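PDB 6XEP: thiamine-monophosphate kinase from Stenotrophomonas maltophilia, which probably catalyses the ATP-dependent phosphorylation of thiamine monophosphate to thiamine diphosphate, the active form of vitamin B1, in the last step of its biosynthesis. Local coordinates for residues V60-E65 and L135-T140; F69-K74 and E104-A109; G173-W178 and L199-P204; G181-A186 and A192-L197. All coordinates share one frame; numbering follows the deposited sequence. Where two conformers were deposited one is given.

Interaction 1 of 4, residues V60-E65 and L135-T140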
loop_
_atom_site.group_PDB
_atom_site.type_symbol
_atom_site.label_atom_id
_atom_site.label_comp_id
_atom_site.label_asym_id
_atom_site.label_seq_id
_atom_site.Cartn_x
_atom_site.Cartn_y
_atom_site.Cartn_z
ATOM N N VAL A 60 -4.948 17.418 -4.723
ATOM C CA VAL A 60 -3.509 17.416 -4.972
ATOM C C VAL A 60 -3.246 16.725 -6.301
ATOM O O VAL A 60 -2.801 17.354 -7.270
ATOM C CB VAL A 60 -2.744 16.724 -3.830
ATOM C CG1 VAL A 60 -1.215 16.743 -4.108
ATOM C CG2 VAL A 60 -3.019 17.437 -2.512
ATOM N N HIS A 61 -3.536 15.426 -6.368
ATOM C CA HIS A 61 -3.250 14.657 -7.565
ATOM C C HIS A 61 -4.425 14.628 -8.527
ATOM O O HIS A 61 -4.276 14.154 -9.662
ATOM C CB HIS A 61 -2.837 13.226 -7.178
ATOM C CG HIS A 61 -1.673 13.189 -6.236
ATOM N ND1 HIS A 61 -1.820 13.272 -4.868
ATOM C CD2 HIS A 61 -0.340 13.126 -6.466
ATOM C CE1 HIS A 61 -0.630 13.253 -4.297
ATOM N NE2 HIS A 61 0.286 13.149 -5.244
ATOM N N PHE A 62 -5.589 15.111 -8.095
ATOM C CA PHE A 62 -6.743 15.209 -8.980
ATOM C C PHE A 62 -7.624 16.331 -8.461
ATOM O O PHE A 62 -7.747 16.501 -7.235
ATOM C CB PHE A 62 -7.545 13.901 -9.082
ATOM C CG PHE A 62 -8.011 13.331 -7.748
ATOM C CD1 PHE A 62 -9.262 13.652 -7.236
ATOM C CD2 PHE A 62 -7.221 12.420 -7.056
ATOM C CE1 PHE A 62 -9.702 13.111 -6.028
ATOM C CE2 PHE A 62 -7.650 11.876 -5.844
ATOM C CZ PHE A 62 -8.907 12.212 -5.340
ATOM N N PRO A 63 -8.197 17.139 -9.346
ATOM C CA PRO A 63 -9.141 18.168 -8.892
ATOM C C PRO A 63 -10.303 17.536 -8.142
ATOM O O PRO A 63 -10.687 16.394 -8.398
ATOM C CB PRO A 63 -9.598 18.833 -10.194
ATOM C CG PRO A 63 -8.421 18.618 -11.142
ATOM C CD PRO A 63 -7.871 17.252 -10.780
ATOM N N VAL A 64 -10.838 18.278 -7.170
ATOM C CA VAL A 64 -11.841 17.689 -6.288
ATOM C C VAL A 64 -13.071 17.244 -7.070
ATOM O O VAL A 64 -13.711 16.246 -6.718
ATOM C CB VAL A 64 -12.201 18.668 -5.160
ATOM C CG1 VAL A 64 -13.384 18.146 -4.358
ATOM C CG2 VAL A 64 -10.996 18.868 -4.238
ATOM N N GLU A 65 -13.383 17.916 -8.174
ATOM C CA GLU A 65 -14.560 17.541 -8.935
ATOM C C GLU A 65 -14.345 16.302 -9.809
ATOM O O GLU A 65 -15.288 15.894 -10.482
ATOM C CB GLU A 65 -15.011 18.708 -9.801
ATOM C CG GLU A 65 -13.960 19.154 -10.776
ATOM C CD GLU A 65 -13.274 20.442 -10.345
ATOM O OE1 GLU A 65 -12.700 20.524 -9.210
ATOM O OE2 GLU A 65 -13.330 21.380 -11.165
ATOM N N LEU A 135 -10.173 12.360 1.611
ATOM C CA LEU A 135 -10.169 11.456 0.472
ATOM C C LEU A 135 -8.746 11.215 -0.023
ATOM O O LEU A 135 -8.068 12.135 -0.489
ATOM C CB LEU A 135 -11.052 12.016 -0.648
ATOM C CG LEU A 135 -11.149 11.184 -1.919
ATOM C CD1 LEU A 135 -11.698 9.789 -1.641
ATOM C CD2 LEU A 135 -12.008 11.911 -2.966
ATOM N N SER A 136 -8.304 9.970 0.087
ATOM C CA SER A 136 -6.942 9.585 -0.261
ATOM C C SER A 136 -6.982 8.130 -0.685
ATOM O O SER A 136 -7.612 7.303 -0.016
ATOM C CB SER A 136 -5.979 9.773 0.917
ATOM O OG SER A 136 -4.653 9.366 0.584
ATOM N N LEU A 137 -6.330 7.834 -1.797
ATOM C CA LEU A 137 -6.334 6.506 -2.391
ATOM C C LEU A 137 -4.891 6.059 -2.537
ATOM O O LEU A 137 -4.110 6.688 -3.263
ATOM C CB LEU A 137 -7.043 6.526 -3.746
ATOM C CG LEU A 137 -8.420 7.194 -3.614
ATOM C CD1 LEU A 137 -8.481 8.677 -3.952
ATOM C CD2 LEU A 137 -9.389 6.495 -4.406
ATOM N N SER A 138 -4.525 4.994 -1.839
ATOM C CA SER A 138 -3.163 4.481 -1.883
ATOM C C SER A 138 -3.201 3.077 -2.464
ATOM O O SER A 138 -3.875 2.198 -1.919
ATOM C CB SER A 138 -2.536 4.467 -0.490
ATOM O OG SER A 138 -1.129 4.301 -0.577
ATOM N N VAL A 139 -2.481 2.862 -3.561
ATOM C CA VAL A 139 -2.463 1.564 -4.218
ATOM C C VAL A 139 -1.043 1.025 -4.188
ATOM O O VAL A 139 -0.074 1.757 -4.413
ATOM C CB VAL A 139 -2.988 1.615 -5.666
ATOM C CG1 VAL A 139 -2.632 0.320 -6.415
ATOM C CG2 VAL A 139 -4.470 1.773 -5.671
ATOM N N THR A 140 -0.925 -0.249 -3.859
ATOM C CA THR A 140 0.326 -0.969 -3.965
ATOM C C THR A 140 0.121 -2.011 -5.043
ATOM O O THR A 140 -0.832 -2.786 -4.965
ATOM C CB THR A 140 0.702 -1.626 -2.639
ATOM O OG1 THR A 140 0.817 -0.615 -1.640
ATOM C CG2 THR A 140 2.042 -2.321 -2.741
#
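Phe62 holds its CG between the backbone N and the carbonyl carbon (chi1 55°), a setting that drops the ring from the loop 60-65 toward Leu135, just before strand 136-145, and Leu137 on it. From segment 135-140, Leu135, its CG swung away from the backbone N (chi1 180°), brings CD2 to the rim of the ring, near the ring plane and 3.9 Å from Phe62 CZ. Leu137 arrives by its end alone: CD1 lies 3.8 Å from Phe62 CE2 and about as far from CZ, at an oblique angle to the ring. Both leucine side chains cross that of Phe62 at roughly a right angle. The strand belongs to the mixed sheet of the PurM-like N-terminal domain; helix 104-120 packs on both leucines, and helix 68-85 on Leu137. Next to Phe62 in the loop, His61, predicted to bind substrate, turns elsewhere: its ND1 bonds to the backbone of Asn57 and its NE2 to Thr131 of the second subunit. No hydrogen bond joins the two segments, which implies that this loop is seated against the start of an inner strand of the sheet by apolar packing, through one buried aromatic ring.

Interaction 2 of 4, residues F69-K74 and E104-A109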
loop_
_atom_site.group_PDB
_atom_site.type_symbol
_atom_site.label_atom_id
_atom_site.label_comp_id
_atom_site.label_asym_id
_atom_site.label_seq_id
_atom_site.Cartn_x
_atom_site.Cartn_y
_atom_site.Cartn_z
ATOM N N PHE A 69 -15.359 7.272 -11.061
ATOM C CA PHE A 69 -14.800 6.344 -12.049
ATOM C C PHE A 69 -13.393 6.760 -12.461
ATOM O O PHE A 69 -12.497 5.923 -12.586
ATOM C CB PHE A 69 -15.720 6.273 -13.275
ATOM C CG PHE A 69 -15.228 5.356 -14.374
ATOM C CD1 PHE A 69 -14.305 5.791 -15.302
ATOM C CD2 PHE A 69 -15.743 4.082 -14.503
ATOM C CE1 PHE A 69 -13.856 4.955 -16.303
ATOM C CE2 PHE A 69 -15.320 3.233 -15.509
ATOM C CZ PHE A 69 -14.371 3.671 -16.408
ATOM N N ASP A 70 -13.184 8.048 -12.698
ATOM C CA ASP A 70 -11.874 8.510 -13.164
ATOM C C ASP A 70 -10.824 8.426 -12.069
ATOM O O ASP A 70 -9.649 8.157 -12.350
ATOM C CB ASP A 70 -12.030 9.932 -13.694
ATOM C CG ASP A 70 -13.070 10.000 -14.791
ATOM O OD1 ASP A 70 -13.065 9.080 -15.641
ATOM O OD2 ASP A 70 -13.907 10.936 -14.798
ATOM N N ILE A 71 -11.225 8.653 -10.817
ATOM C CA ILE A 71 -10.307 8.463 -9.702
ATOM C C ILE A 71 -9.890 7.002 -9.610
ATOM O O ILE A 71 -8.713 6.689 -9.396
ATOM C CB ILE A 71 -10.948 8.952 -8.390
ATOM C CG1 ILE A 71 -11.216 10.452 -8.463
ATOM C CG2 ILE A 71 -10.022 8.673 -7.223
ATOM C CD1 ILE A 71 -12.035 10.958 -7.277
ATOM N N GLY A 72 -10.849 6.084 -9.763
ATOM C CA GLY A 72 -10.514 4.668 -9.727
ATOM C C GLY A 72 -9.571 4.259 -10.841
ATOM O O GLY A 72 -8.584 3.547 -10.610
ATOM N N TRP A 73 -9.840 4.723 -12.056
ATOM C CA TRP A 73 -8.954 4.436 -13.183
ATOM C C TRP A 73 -7.553 4.997 -12.938
ATOM O O TRP A 73 -6.549 4.274 -13.014
ATOM C CB TRP A 73 -9.556 5.029 -14.461
ATOM C CG TRP A 73 -8.753 4.789 -15.731
ATOM C CD1 TRP A 73 -7.556 5.367 -16.081
ATOM C CD2 TRP A 73 -9.111 3.925 -16.817
ATOM N NE1 TRP A 73 -7.157 4.909 -17.324
ATOM C CE2 TRP A 73 -8.087 4.023 -17.792
ATOM C CE3 TRP A 73 -10.197 3.077 -17.060
ATOM C CZ2 TRP A 73 -8.119 3.303 -18.977
ATOM C CZ3 TRP A 73 -10.222 2.356 -18.252
ATOM C CH2 TRP A 73 -9.184 2.470 -19.183
ATOM N N LYS A 74 -7.465 6.292 -12.639
ATOM C CA LYS A 74 -6.164 6.938 -12.610
ATOM C C LYS A 74 -5.323 6.438 -11.447
ATOM O O LYS A 74 -4.106 6.275 -11.590
ATOM C CB LYS A 74 -6.326 8.464 -12.561
ATOM C CG LYS A 74 -4.974 9.172 -12.657
ATOM C CD LYS A 74 -5.111 10.638 -13.093
ATOM C CE LYS A 74 -3.724 11.226 -13.342
ATOM N NZ LYS A 74 -3.758 12.633 -13.819
ATOM N N GLU A 104 -21.960 4.534 -0.597
ATOM C CA GLU A 104 -22.048 3.290 -1.352
ATOM C C GLU A 104 -21.920 3.551 -2.844
ATOM O O GLU A 104 -21.180 2.855 -3.546
ATOM C CB GLU A 104 -23.370 2.579 -1.055
ATOM C CG GLU A 104 -23.454 1.909 0.301
ATOM C CD GLU A 104 -24.754 1.131 0.484
ATOM O OE1 GLU A 104 -25.753 1.456 -0.198
ATOM O OE2 GLU A 104 -24.779 0.189 1.306
ATOM N N ASP A 105 -22.631 4.562 -3.344
ATOM C CA ASP A 105 -22.621 4.796 -4.781
ATOM C C ASP A 105 -21.265 5.275 -5.270
ATOM O O ASP A 105 -20.863 4.943 -6.387
ATOM C CB ASP A 105 -23.703 5.793 -5.152
ATOM C CG ASP A 105 -25.069 5.147 -5.210
ATOM O OD1 ASP A 105 -25.197 3.995 -4.727
ATOM O OD2 ASP A 105 -25.999 5.771 -5.752
ATOM N N TRP A 106 -20.546 6.055 -4.465
ATOM C CA TRP A 106 -19.228 6.498 -4.909
ATOM C C TRP A 106 -18.262 5.328 -5.020
ATOM O O TRP A 106 -17.532 5.213 -6.003
ATOM C CB TRP A 106 -18.682 7.561 -3.954
ATOM C CG TRP A 106 -17.435 8.220 -4.444
ATOM C CD1 TRP A 106 -17.345 9.419 -5.097
ATOM C CD2 TRP A 106 -16.094 7.751 -4.283
ATOM N NE1 TRP A 106 -16.036 9.713 -5.364
ATOM C CE2 TRP A 106 -15.246 8.701 -4.884
ATOM C CE3 TRP A 106 -15.527 6.615 -3.699
ATOM C CZ2 TRP A 106 -13.863 8.551 -4.915
ATOM C CZ3 TRP A 106 -14.144 6.464 -3.733
ATOM C CH2 TRP A 106 -13.334 7.418 -4.349
ATOM N N ILE A 107 -18.264 4.431 -4.040
ATOM C CA ILE A 107 -17.323 3.319 -4.070
ATOM C C ILE A 107 -17.628 2.396 -5.237
ATOM O O ILE A 107 -16.715 1.869 -5.875
ATOM C CB ILE A 107 -17.342 2.560 -2.732
ATOM C CG1 ILE A 107 -16.710 3.410 -1.635
ATOM C CG2 ILE A 107 -16.533 1.283 -2.831
ATOM C CD1 ILE A 107 -16.859 2.775 -0.255
ATOM N N GLU A 108 -18.912 2.182 -5.536
ATOM C CA GLU A 108 -19.274 1.341 -6.674
ATOM C C GLU A 108 -18.758 1.941 -7.980
ATOM O O GLU A 108 -18.252 1.223 -8.848
ATOM C CB GLU A 108 -20.791 1.160 -6.716
ATOM C CG GLU A 108 -21.301 0.256 -7.826
ATOM C CD GLU A 108 -22.718 -0.266 -7.563
ATOM O OE1 GLU A 108 -23.627 0.542 -7.263
ATOM O OE2 GLU A 108 -22.921 -1.497 -7.655
ATOM N N ALA A 109 -18.892 3.257 -8.132
ATOM C CA ALA A 109 -18.416 3.938 -9.333
ATOM C C ALA A 109 -16.898 3.951 -9.396
ATOM O O ALA A 109 -16.308 3.808 -10.472
ATOM C CB ALA A 109 -18.949 5.367 -9.362
#
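Trp106 and Ala109, one helical turn apart on helix 104-120, face Ile71 and Phe69 on helix 68-85, a helix-on-helix contact within the PurM-like N-terminal domain, where both helices pack on the same mixed sheet. Along 104-109 the first residue to reach across is Trp106. Its CG lies trans to the backbone N (chi1 -171°), which lets the indole reach the neighbouring helix although the side chain sets off obliquely to it. Trp106 CZ2, on the six-membered ring, ends 3.8 Å from Ile71 CD1; the methyl sits at the indole's edge, close to its plane, and the two side chains cross at about a right angle. Ile71 also touches Phe62, so the tryptophan's partner is shared with the loop 60-65. Three residues on, Ala109 brings the backbones together: its CA is 5.1 Å from that of Phe69, an approach eased by the small Ala109 and by Gly72, which has no side chain, one turn further along helix 68-85. The Phe69 ring packs instead on Asp112 and Ala116, further down helix 104-120. What remains at the closest point is a backbone contact, in which the carbonyl Ala109 O receives a CA-H...O approach from Phe69 CA at 3.3 Å, with an angle of 137° at the hydrogen.

Interaction 3 of 4, residues G173-W178 and L199-P204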
loop_
_atom_site.group_PDB
_atom_site.type_symbol
_atom_site.label_atom_id
_atom_site.label_comp_id
_atom_site.label_asym_id
_atom_site.label_seq_id
_atom_site.Cartn_x
_atom_site.Cartn_y
_atom_site.Cartn_z
ATOM N N GLY A 173 -2.076 20.036 -20.865
ATOM C CA GLY A 173 -2.960 20.931 -21.602
ATOM C C GLY A 173 -4.358 20.986 -21.024
ATOM O O GLY A 173 -4.930 22.066 -20.852
ATOM N N ALA A 174 -4.943 19.817 -20.729
ATOM C CA ALA A 174 -6.251 19.807 -20.077
ATOM C C ALA A 174 -6.209 20.548 -18.744
ATOM O O ALA A 174 -7.133 21.304 -18.419
ATOM C CB ALA A 174 -6.732 18.371 -19.864
ATOM N N LEU A 175 -5.156 20.323 -17.946
ATOM C CA LEU A 175 -5.040 21.008 -16.658
ATOM C C LEU A 175 -4.988 22.519 -16.843
ATOM O O LEU A 175 -5.657 23.269 -16.118
ATOM C CB LEU A 175 -3.798 20.515 -15.908
ATOM C CG LEU A 175 -3.695 20.861 -14.414
ATOM C CD1 LEU A 175 -4.815 20.165 -13.631
ATOM C CD2 LEU A 175 -2.326 20.501 -13.839
ATOM N N ARG A 176 -4.220 22.988 -17.831
ATOM C CA ARG A 176 -4.145 24.426 -18.091
ATOM C C ARG A 176 -5.500 24.987 -18.507
ATOM O O ARG A 176 -5.918 26.052 -18.030
ATOM C CB ARG A 176 -3.102 24.708 -19.172
ATOM C CG ARG A 176 -1.675 24.835 -18.691
ATOM C CD ARG A 176 -0.776 24.925 -19.908
ATOM N NE ARG A 176 0.635 25.093 -19.593
ATOM C CZ ARG A 176 1.327 26.180 -19.902
ATOM N NH1 ARG A 176 0.726 27.189 -20.519
ATOM N NH2 ARG A 176 2.614 26.261 -19.592
ATOM N N LEU A 177 -6.176 24.319 -19.444
ATOM C CA LEU A 177 -7.503 24.781 -19.846
ATOM C C LEU A 177 -8.458 24.806 -18.662
ATOM O O LEU A 177 -9.235 25.754 -18.500
ATOM C CB LEU A 177 -8.060 23.902 -20.966
ATOM C CG LEU A 177 -7.291 24.010 -22.282
ATOM C CD1 LEU A 177 -7.724 22.880 -23.207
ATOM C CD2 LEU A 177 -7.531 25.357 -22.943
ATOM N N TRP A 178 -8.389 23.789 -17.806
ATOM C CA TRP A 178 -9.229 23.780 -16.611
ATOM C C TRP A 178 -8.906 24.961 -15.692
ATOM O O TRP A 178 -9.816 25.638 -15.201
ATOM C CB TRP A 178 -9.066 22.442 -15.889
ATOM C CG TRP A 178 -9.673 22.372 -14.521
ATOM C CD1 TRP A 178 -10.996 22.229 -14.208
ATOM C CD2 TRP A 178 -8.965 22.399 -13.282
ATOM N NE1 TRP A 178 -11.150 22.188 -12.836
ATOM C CE2 TRP A 178 -9.915 22.293 -12.251
ATOM C CE3 TRP A 178 -7.620 22.532 -12.944
ATOM C CZ2 TRP A 178 -9.553 22.302 -10.900
ATOM C CZ3 TRP A 178 -7.259 22.523 -11.605
ATOM C CH2 TRP A 178 -8.223 22.412 -10.601
ATOM N N LEU A 199 -9.801 13.430 -21.239
ATOM C CA LEU A 199 -9.584 12.027 -20.893
ATOM C C LEU A 199 -8.104 11.655 -20.786
ATOM O O LEU A 199 -7.771 10.671 -20.111
ATOM C CB LEU A 199 -10.284 11.130 -21.913
ATOM C CG LEU A 199 -11.814 11.166 -21.811
ATOM C CD1 LEU A 199 -12.438 10.207 -22.794
ATOM C CD2 LEU A 199 -12.231 10.818 -20.408
ATOM N N ARG A 200 -7.206 12.402 -21.427
ATOM C CA ARG A 200 -5.784 12.164 -21.179
ATOM C C ARG A 200 -5.384 12.575 -19.768
ATOM O O ARG A 200 -4.515 11.935 -19.162
ATOM C CB ARG A 200 -4.938 12.902 -22.214
ATOM C CG ARG A 200 -5.071 12.322 -23.619
ATOM C CD ARG A 200 -4.299 11.021 -23.756
ATOM N NE ARG A 200 -2.854 11.250 -23.907
ATOM C CZ ARG A 200 -1.930 10.337 -23.637
ATOM N NH1 ARG A 200 -2.296 9.134 -23.194
ATOM N NH2 ARG A 200 -0.640 10.625 -23.816
ATOM N N LEU A 201 -6.002 13.629 -19.225
ATOM C CA LEU A 201 -5.758 13.983 -17.832
ATOM C C LEU A 201 -6.450 12.998 -16.898
ATOM O O LEU A 201 -5.858 12.540 -15.912
ATOM C CB LEU A 201 -6.249 15.411 -17.553
ATOM C CG LEU A 201 -6.137 15.865 -16.086
ATOM C CD1 LEU A 201 -4.700 15.796 -15.580
ATOM C CD2 LEU A 201 -6.709 17.262 -15.884
ATOM N N LEU A 202 -7.723 12.682 -17.181
ATOM C CA LEU A 202 -8.519 11.892 -16.242
ATOM C C LEU A 202 -8.203 10.406 -16.330
ATOM O O LEU A 202 -8.198 9.711 -15.307
ATOM C CB LEU A 202 -10.013 12.106 -16.501
ATOM C CG LEU A 202 -10.509 13.535 -16.307
ATOM C CD1 LEU A 202 -12.003 13.542 -16.596
ATOM C CD2 LEU A 202 -10.218 14.012 -14.892
ATOM N N ARG A 203 -7.949 9.894 -17.531
ATOM C CA ARG A 203 -7.800 8.454 -17.741
ATOM C C ARG A 203 -6.565 8.180 -18.586
ATOM O O ARG A 203 -6.684 7.726 -19.735
ATOM C CB ARG A 203 -9.031 7.866 -18.428
ATOM C CG ARG A 203 -10.302 7.863 -17.618
ATOM C CD ARG A 203 -11.421 7.151 -18.429
ATOM N NE ARG A 203 -12.696 7.695 -18.007
ATOM C CZ ARG A 203 -13.768 7.773 -18.765
ATOM N NH1 ARG A 203 -13.746 7.314 -20.012
ATOM N NH2 ARG A 203 -14.877 8.293 -18.260
ATOM N N PRO A 204 -5.376 8.418 -18.050
ATOM C CA PRO A 204 -4.153 8.103 -18.809
ATOM C C PRO A 204 -4.077 6.606 -19.088
ATOM O O PRO A 204 -4.603 5.791 -18.330
ATOM C CB PRO A 204 -3.029 8.564 -17.871
ATOM C CG PRO A 204 -3.608 8.437 -16.494
ATOM C CD PRO A 204 -5.066 8.866 -16.679
#
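Leu201 gives the larger share of this interface, pressing into helix 170-179 against Ala174 and Leu175. Its CB meets the methyl Ala174 CB at 3.8 Å, so the two side chains touch at their very base, and the CA atoms of Ala174 and Leu201 are only 6.3 Å apart. With CG pointing opposite its amide nitrogen (chi1 176°), Leu201 sends CD2 onward over the helix surface. There Leu201 CD2 comes within 4.0 Å of the backbone Leu175 N and 4.1 Å of Leu175 CD1, and the two leucine side chains cross at a slant. Helices 170-179 and 192-202 thus pack through an alanine-leucine contact in the AIR synthase-related (PurM-like) C-terminal domain, and the second helix ends just beyond, where Arg203 leaves helical geometry. The side chain of Leu201 lies about 4 Å from that of Asp274, predicted to bind substrate. Leu201 O receives a hydrogen bond from Lys74 NZ, which also forms a salt bridge with Asp274.

Interaction 4 of 4, residues G181-A186 and A192-L197. With EDO (1,2-ethanediol), chain C; EDO (1,2-ethanediol), chain B.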
loop_
_atom_site.group_PDB
_atom_site.type_symbol
_atom_site.label_atom_id
_atom_site.label_comp_id
_atom_site.label_asym_id
_atom_site.label_seq_id
_atom_site.Cartn_x
_atom_site.Cartn_y
_atom_site.Cartn_z
ATOM N N GLY A 181 -10.312 28.155 -16.785
ATOM C CA GLY A 181 -11.761 28.209 -16.788
ATOM C C GLY A 181 -12.407 27.726 -18.064
ATOM O O GLY A 181 -13.605 27.957 -18.266
ATOM N N ALA A 182 -11.653 27.053 -18.935
ATOM C CA ALA A 182 -12.144 26.688 -20.259
ATOM C C ALA A 182 -12.535 25.223 -20.389
ATOM O O ALA A 182 -13.025 24.829 -21.455
ATOM C CB ALA A 182 -11.090 27.017 -21.324
ATOM N N LEU A 183 -12.330 24.401 -19.358
ATOM C CA LEU A 183 -12.625 22.974 -19.447
ATOM C C LEU A 183 -13.224 22.471 -18.139
ATOM O O LEU A 183 -12.576 22.535 -17.091
ATOM C CB LEU A 183 -11.366 22.171 -19.795
ATOM C CG LEU A 183 -11.475 20.638 -19.845
ATOM C CD1 LEU A 183 -12.440 20.143 -20.919
ATOM C CD2 LEU A 183 -10.100 20.027 -20.064
ATOM N N ASN A 184 -14.442 21.939 -18.211
ATOM C CA ASN A 184 -15.056 21.250 -17.080
ATOM C C ASN A 184 -14.565 19.807 -17.051
ATOM O O ASN A 184 -14.682 19.092 -18.043
ATOM C CB ASN A 184 -16.583 21.282 -17.218
ATOM C CG ASN A 184 -17.309 20.735 -15.989
ATOM O OD1 ASN A 184 -16.710 20.127 -15.106
ATOM N ND2 ASN A 184 -18.624 20.959 -15.934
ATOM N N LEU A 185 -14.036 19.368 -15.910
ATOM C CA LEU A 185 -13.519 18.006 -15.829
ATOM C C LEU A 185 -14.556 16.982 -15.382
ATOM O O LEU A 185 -14.355 15.781 -15.603
ATOM C CB LEU A 185 -12.318 17.946 -14.868
ATOM C CG LEU A 185 -11.109 18.815 -15.220
ATOM C CD1 LEU A 185 -10.093 18.768 -14.102
ATOM C CD2 LEU A 185 -10.456 18.400 -16.522
ATOM N N ALA A 186 -15.647 17.416 -14.749
ATOM C CA ALA A 186 -16.607 16.502 -14.143
ATOM C C ALA A 186 -17.621 15.933 -15.127
ATOM O O ALA A 186 -18.338 14.989 -14.776
ATOM C CB ALA A 186 -17.364 17.205 -13.014
ATOM N N ALA A 192 -14.840 17.545 -29.544
ATOM C CA ALA A 192 -13.951 16.385 -29.591
ATOM C C ALA A 192 -12.558 16.681 -29.054
ATOM O O ALA A 192 -11.998 15.854 -28.332
ATOM C CB ALA A 192 -13.848 15.850 -31.019
ATOM N N ASP A 193 -11.962 17.827 -29.421
ATOM C CA ASP A 193 -10.591 18.092 -28.981
ATOM C C ASP A 193 -10.537 18.324 -27.481
ATOM O O ASP A 193 -9.592 17.879 -26.826
ATOM C CB ASP A 193 -9.975 19.286 -29.702
ATOM C CG ASP A 193 -9.810 19.046 -31.189
ATOM O OD1 ASP A 193 -9.642 17.874 -31.587
ATOM O OD2 ASP A 193 -9.865 20.029 -31.954
ATOM N N TYR A 194 -11.534 19.024 -26.916
ATOM C CA TYR A 194 -11.546 19.189 -25.464
ATOM C C TYR A 194 -11.718 17.851 -24.771
ATOM O O TYR A 194 -11.055 17.570 -23.763
ATOM C CB TYR A 194 -12.658 20.138 -25.029
ATOM C CG TYR A 194 -12.372 21.580 -25.340
ATOM C CD1 TYR A 194 -11.769 22.408 -24.396
ATOM C CD2 TYR A 194 -12.700 22.120 -26.579
ATOM C CE1 TYR A 194 -11.499 23.737 -24.682
ATOM C CE2 TYR A 194 -12.426 23.450 -26.870
ATOM C CZ TYR A 194 -11.832 24.248 -25.915
ATOM O OH TYR A 194 -11.562 25.565 -26.204
ATOM N N GLU A 195 -12.610 17.014 -25.292
ATOM C CA GLU A 195 -12.848 15.727 -24.653
ATOM C C GLU A 195 -11.604 14.842 -24.717
ATOM O O GLU A 195 -11.324 14.100 -23.766
ATOM C CB GLU A 195 -14.073 15.064 -25.297
ATOM C CG GLU A 195 -14.418 13.708 -24.726
ATOM C CD GLU A 195 -14.957 13.762 -23.299
ATOM O OE1 GLU A 195 -15.109 14.865 -22.724
ATOM O OE2 GLU A 195 -15.227 12.675 -22.751
ATOM N N SER A 196 -10.838 14.919 -25.812
ATOM C CA SER A 196 -9.610 14.138 -25.921
ATOM C C SER A 196 -8.625 14.527 -24.828
ATOM O O SER A 196 -8.074 13.663 -24.138
ATOM C CB SER A 196 -8.970 14.331 -27.300
ATOM O OG SER A 196 -9.816 13.897 -28.356
ATOM N N LEU A 197 -8.393 15.838 -24.658
ATOM C CA LEU A 197 -7.485 16.290 -23.616
ATOM C C LEU A 197 -8.032 15.937 -22.246
ATOM O O LEU A 197 -7.274 15.518 -21.364
ATOM C CB LEU A 197 -7.246 17.800 -23.720
ATOM C CG LEU A 197 -6.545 18.295 -24.994
ATOM C CD1 LEU A 197 -6.242 19.785 -24.915
ATOM C CD2 LEU A 197 -5.283 17.497 -25.279
HETATM C C1 EDO C . -13.141 20.800 -30.213
HETATM O O1 EDO C . -13.083 19.747 -31.198
HETATM C C2 EDO C . -12.776 22.157 -30.815
HETATM O O2 EDO C . -11.441 22.172 -31.353
HETATM C C1 EDO B . -15.371 21.629 -21.881
HETATM O O1 EDO B . -15.969 22.245 -20.730
HETATM C C2 EDO B . -15.697 22.394 -23.161
HETATM O O2 EDO B . -15.102 23.700 -23.110
#
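Two molecules of 1,2-ethanediol, probably from the crystallisation liquor, frame the Tyr194 ring where it meets Ala182 and Leu183. The chain B diol lies over one face of the ring, its O2 3.8 Å from Tyr194 CD1, while C1 of the chain C diol sits at the ring edge. The first bridges the loop backbone: its O2 donates to Ala182 O at 2.9 Å, and its O1 accepts from Asn184 N in a nearly straight bond (178°). The second is gripped by Asp193, whose N donates to O1 and whose OD2 accepts from O2 at 2.7 Å. Between protein atoms the contact is van der Waals packing. Ala182 O stands 3.7 Å from Tyr194 CE1, and Leu183 CD1 reaches Tyr194 CB at 4.1 Å, the leucine's extended chi1 (176°) bringing that methyl to the helix. Gly181 closes helix 170-179 as a Schellman motif, and Asn184 OD1 accepts from Ala186 N in an Asx turn, so local bonds turn the chain at both ends of this segment. With no direct hydrogen bond across, the polar Ala182 O, Asn184 N, Asp193 N and Asp193 OD2 hold diols where water probably binds in solution.

In the fold
Following the chain, interaction 1 opens first, between the loop after strand 48-57 and strand 136-145, and interaction 2 opens and closes within its span, joining helices 68-85 and 104-120 of the N-terminal domain; the two meet where Ile71 touches Phe62 and Leu137. Interactions 3 and 4 follow in the C-terminal domain and share helix 192-202. Interaction 4 closes the short connection from helix 170-179 and falls inside the longer loop of interaction 3, about 7 Å away between centres. No loops cross. The two domains are stitched together by the Asp70-Arg203 salt bridge between interactions 2 and 3, by Glu65 with Trp178, and by Pro63 packing on Leu185.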